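Local atomic coordinates of X-PRO dipeptidase (Streptococcus pyogenes M1 GAS, PDB entry 3O5V), a protein that probably hydrolyses Xaa-Pro dipeptides as a manganese-dependent M24B peptidase, the present chain being its creatinase/prolidase N-terminal domain alone. Residues L19-D24 with Q42-V47. Residues are numbered along the deposited sequence; the frame is centred on the assembly and turned at random.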
ATOM      1  N   LEU A  19      -3.643   8.937  -3.348  1.00 27.39           N
ATOM      2  CA  LEU A  19      -3.230   7.655  -2.751  1.00 27.31           C
ATOM      3  C   LEU A  19      -2.628   6.707  -3.782  1.00 26.75           C
ATOM      4  O   LEU A  19      -3.202   6.510  -4.853  1.00 27.13           O
ATOM      5  CB  LEU A  19      -4.455   6.962  -2.142  1.00 26.98           C
ATOM      6  CG  LEU A  19      -4.424   6.129  -0.847  1.00 29.41           C
ATOM      7  CD1 LEU A  19      -5.407   4.939  -0.864  1.00 26.79           C
ATOM      8  CD2 LEU A  19      -3.048   5.688  -0.351  1.00 27.56           C
ATOM      9  N   ALA A  20      -1.481   6.115  -3.458  1.00 25.70           N
ATOM     10  CA  ALA A  20      -0.948   4.988  -4.229  1.00 25.62           C
ATOM     11  C   ALA A  20      -0.964   3.760  -3.328  1.00 25.07           C
ATOM     12  O   ALA A  20      -0.602   3.850  -2.144  1.00 25.65           O
ATOM     13  CB  ALA A  20       0.470   5.272  -4.716  1.00 25.15           C
ATOM     14  N   ILE A  21      -1.390   2.623  -3.874  1.00 24.15           N
ATOM     15  CA  ILE A  21      -1.411   1.371  -3.119  1.00 23.57           C
ATOM     16  C   ILE A  21      -0.501   0.366  -3.784  1.00 23.66           C
ATOM     17  O   ILE A  21      -0.798  -0.120  -4.882  1.00 24.26           O
ATOM     18  CB  ILE A  21      -2.853   0.762  -2.976  1.00 23.49           C
ATOM     19  CG1 ILE A  21      -3.844   1.811  -2.459  1.00 23.80           C
ATOM     20  CG2 ILE A  21      -2.820  -0.494  -2.107  1.00 24.04           C
ATOM     21  CD1 ILE A  21      -5.271   1.273  -2.224  1.00 24.55           C
ATOM     22  N   PHE A  22       0.626   0.065  -3.145  1.00 22.36           N
ATOM     23  CA  PHE A  22       1.529  -0.935  -3.710  1.00 22.99           C
ATOM     24  C   PHE A  22       1.221  -2.316  -3.146  1.00 22.76           C
ATOM     25  O   PHE A  22       0.866  -2.428  -1.973  1.00 23.35           O
ATOM     26  CB  PHE A  22       2.986  -0.531  -3.476  1.00 22.60           C
ATOM     27  CG  PHE A  22       3.348   0.781  -4.119  1.00 22.19           C
ATOM     28  CD1 PHE A  22       3.811   0.824  -5.434  1.00 23.37           C
ATOM     29  CD2 PHE A  22       3.195   1.979  -3.420  1.00 23.66           C
ATOM     30  CE1 PHE A  22       4.142   2.051  -6.041  1.00 23.12           C
ATOM     31  CE2 PHE A  22       3.523   3.209  -4.007  1.00 24.80           C
ATOM     32  CZ  PHE A  22       3.990   3.239  -5.329  1.00 23.62           C
ATOM     33  N   SER A  23       1.313  -3.354  -3.986  1.00 22.62           N
ATOM     34  CA  SER A  23       1.029  -4.731  -3.540  1.00 23.00           C
ATOM     35  C   SER A  23       2.148  -5.730  -3.866  1.00 23.54           C
ATOM     36  O   SER A  23       2.227  -6.797  -3.243  1.00 23.61           O
ATOM     37  CB  SER A  23      -0.310  -5.235  -4.104  1.00 23.50           C
ATOM     38  OG  SER A  23      -0.304  -5.118  -5.520  1.00 23.34           O
ATOM     39  N   ASP A  24       2.990  -5.407  -4.857  1.00 23.47           N
ATOM     40  CA  ASP A  24       3.984  -6.348  -5.350  1.00 24.04           C
ATOM     41  C   ASP A  24       5.127  -6.336  -4.344  1.00 24.17           C
ATOM     42  O   ASP A  24       5.703  -5.261  -4.096  1.00 23.41           O
ATOM     43  CB  ASP A  24       4.472  -5.895  -6.745  1.00 24.32           C
ATOM     44  CG  ASP A  24       5.401  -6.911  -7.431  1.00 26.54           C
ATOM     45  OD1 ASP A  24       6.161  -7.647  -6.763  1.00 26.68           O
ATOM     46  OD2 ASP A  24       5.375  -6.946  -8.678  1.00 30.16           O
ATOM     47  N   GLN A  42      -2.466 -11.022   3.117  1.00 27.85           N
ATOM     48  CA  GLN A  42      -2.443  -9.689   2.507  1.00 27.05           C
ATOM     49  C   GLN A  42      -1.179  -8.886   2.835  1.00 26.44           C
ATOM     50  O   GLN A  42      -0.661  -8.956   3.944  1.00 26.53           O
ATOM     51  CB  GLN A  42      -3.687  -8.906   2.927  1.00 27.35           C
ATOM     52  CG  GLN A  42      -5.007  -9.618   2.567  1.00 27.26           C
ATOM     53  CD  GLN A  42      -5.228  -9.758   1.060  1.00 30.27           C
ATOM     54  OE1 GLN A  42      -4.750  -8.944   0.264  1.00 29.50           O
ATOM     55  NE2 GLN A  42      -5.977 -10.792   0.666  1.00 30.43           N
ATOM     56  N   LEU A  43      -0.721  -8.109   1.856  1.00 25.14           N
ATOM     57  CA  LEU A  43       0.412  -7.190   1.988  1.00 24.54           C
ATOM     58  C   LEU A  43       0.089  -5.950   1.158  1.00 23.73           C
ATOM     59  O   LEU A  43      -0.183  -6.079  -0.027  1.00 23.44           O
ATOM     60  CB  LEU A  43       1.687  -7.855   1.453  1.00 24.01           C
ATOM     61  CG  LEU A  43       2.891  -6.956   1.169  1.00 24.23           C
ATOM     62  CD1 LEU A  43       3.493  -6.444   2.483  1.00 23.65           C
ATOM     63  CD2 LEU A  43       3.918  -7.711   0.328  1.00 25.63           C
ATOM     64  N   PHE A  44       0.102  -4.764   1.777  1.00 23.25           N
ATOM     65  CA  PHE A  44      -0.094  -3.497   1.042  1.00 23.44           C
ATOM     66  C   PHE A  44       0.770  -2.387   1.617  1.00 23.59           C
ATOM     67  O   PHE A  44       0.955  -2.296   2.849  1.00 23.88           O
ATOM     68  CB  PHE A  44      -1.563  -3.006   1.073  1.00 23.38           C
ATOM     69  CG  PHE A  44      -2.545  -3.915   0.390  1.00 24.02           C
ATOM     70  CD1 PHE A  44      -2.559  -4.039  -1.003  1.00 24.43           C
ATOM     71  CD2 PHE A  44      -3.503  -4.613   1.144  1.00 24.10           C
ATOM     72  CE1 PHE A  44      -3.492  -4.877  -1.636  1.00 24.20           C
ATOM     73  CE2 PHE A  44      -4.425  -5.458   0.527  1.00 24.81           C
ATOM     74  CZ  PHE A  44      -4.429  -5.586  -0.866  1.00 24.63           C
ATOM     75  N   LEU A  45       1.310  -1.556   0.732  1.00 23.05           N
ATOM     76  CA  LEU A  45       1.912  -0.287   1.144  1.00 22.65           C
ATOM     77  C   LEU A  45       1.040   0.881   0.677  1.00 22.83           C
ATOM     78  O   LEU A  45       0.840   1.078  -0.516  1.00 23.03           O
ATOM     79  CB  LEU A  45       3.345  -0.140   0.595  1.00 22.80           C
ATOM     80  CG  LEU A  45       4.041   1.192   0.910  1.00 23.21           C
ATOM     81  CD1 LEU A  45       4.306   1.349   2.420  1.00 21.72           C
ATOM     82  CD2 LEU A  45       5.342   1.338   0.160  1.00 21.87           C
ATOM     83  N   PHE A  46       0.521   1.643   1.635  1.00 22.02           N
ATOM     84  CA  PHE A  46      -0.371   2.775   1.344  1.00 23.25           C
ATOM     85  C   PHE A  46       0.431   4.064   1.388  1.00 23.31           C
ATOM     86  O   PHE A  46       0.891   4.483   2.465  1.00 24.83           O
ATOM     87  CB  PHE A  46      -1.503   2.827   2.380  1.00 22.59           C
ATOM     88  CG  PHE A  46      -2.425   1.639   2.330  1.00 23.69           C
ATOM     89  CD1 PHE A  46      -3.470   1.589   1.397  1.00 24.45           C
ATOM     90  CD2 PHE A  46      -2.235   0.557   3.187  1.00 25.94           C
ATOM     91  CE1 PHE A  46      -4.320   0.483   1.335  1.00 24.13           C
ATOM     92  CE2 PHE A  46      -3.086  -0.553   3.143  1.00 25.50           C
ATOM     93  CZ  PHE A  46      -4.127  -0.594   2.216  1.00 25.44           C
ATOM     94  N   VAL A  47       0.618   4.684   0.227  1.00 22.74           N
ATOM     95  CA  VAL A  47       1.347   5.958   0.155  1.00 22.98           C
ATOM     96  C   VAL A  47       0.381   7.107  -0.159  1.00 23.54           C
ATOM     97  O   VAL A  47       0.015   7.349  -1.316  1.00 22.98           O
ATOM     98  CB  VAL A  47       2.516   5.903  -0.874  1.00 22.72           C
ATOM     99  CG1 VAL A  47       3.324   7.191  -0.846  1.00 22.23           C
ATOM    100  CG2 VAL A  47       3.410   4.692  -0.600  1.00 21.73           C
TER
HETATM  101  O   HOH W   1       0.336  -8.031  -2.094  1.00 27.19           O
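Leu43 and Ser23 meet through a water where the two antiparallel strands of this creatinase/prolidase N-terminal domain begin to part: the water lies between Leu43 O, at 2.9 Å, and Ser23 O, linking two carbonyls just beyond the last direct rung. With Phe44 the chains close up. Phe44 CA makes a CA-H...O contact with Phe22 O, while Phe44 CD1 lies 3.7 Å from Ile21 CG2 and Phe44 CE1 reaches Ser23 CB. Leu45 forms a hydrogen-bonded pair with Phe22, its N giving to Phe22 O at 2.9 Å and its O receiving Phe22 N at 2.8 Å in the carbonyl plane. Phe46, in a non-hydrogen-bonded pair with Ile21, runs side by side with that residue. Ile21 CG1 sits beside its own backbone N (chi1 -51°), and the extended second torsion (-177°) carries CD1 along the Phe46 ring, to 3.8 Å from Phe46 CE1, with Leu19 CD2 at the edge of the same ring. Val47 closes the ladder against Ala20. Its N donates almost straight down the carbonyl of Ala20 O at 2.8 Å, whereas Ala20 N approaches Val47 O from above the carbonyl plane. Val47 CG2 touches the edge of the Phe22 ring, 3.7 Å from CE2. Helix 3-14 covers the face bearing Ala20, Phe22 and Val47; Ile86 of helix 82-89 packs on Phe44 and Phe46 across the sheet. Strands 97-100 and 54-58 bond the outer edges of this central pair. The chemistry is thus divided: four backbone bonds satisfy buried amides and fix the register, and hydrocarbon on both faces shields them from solvent.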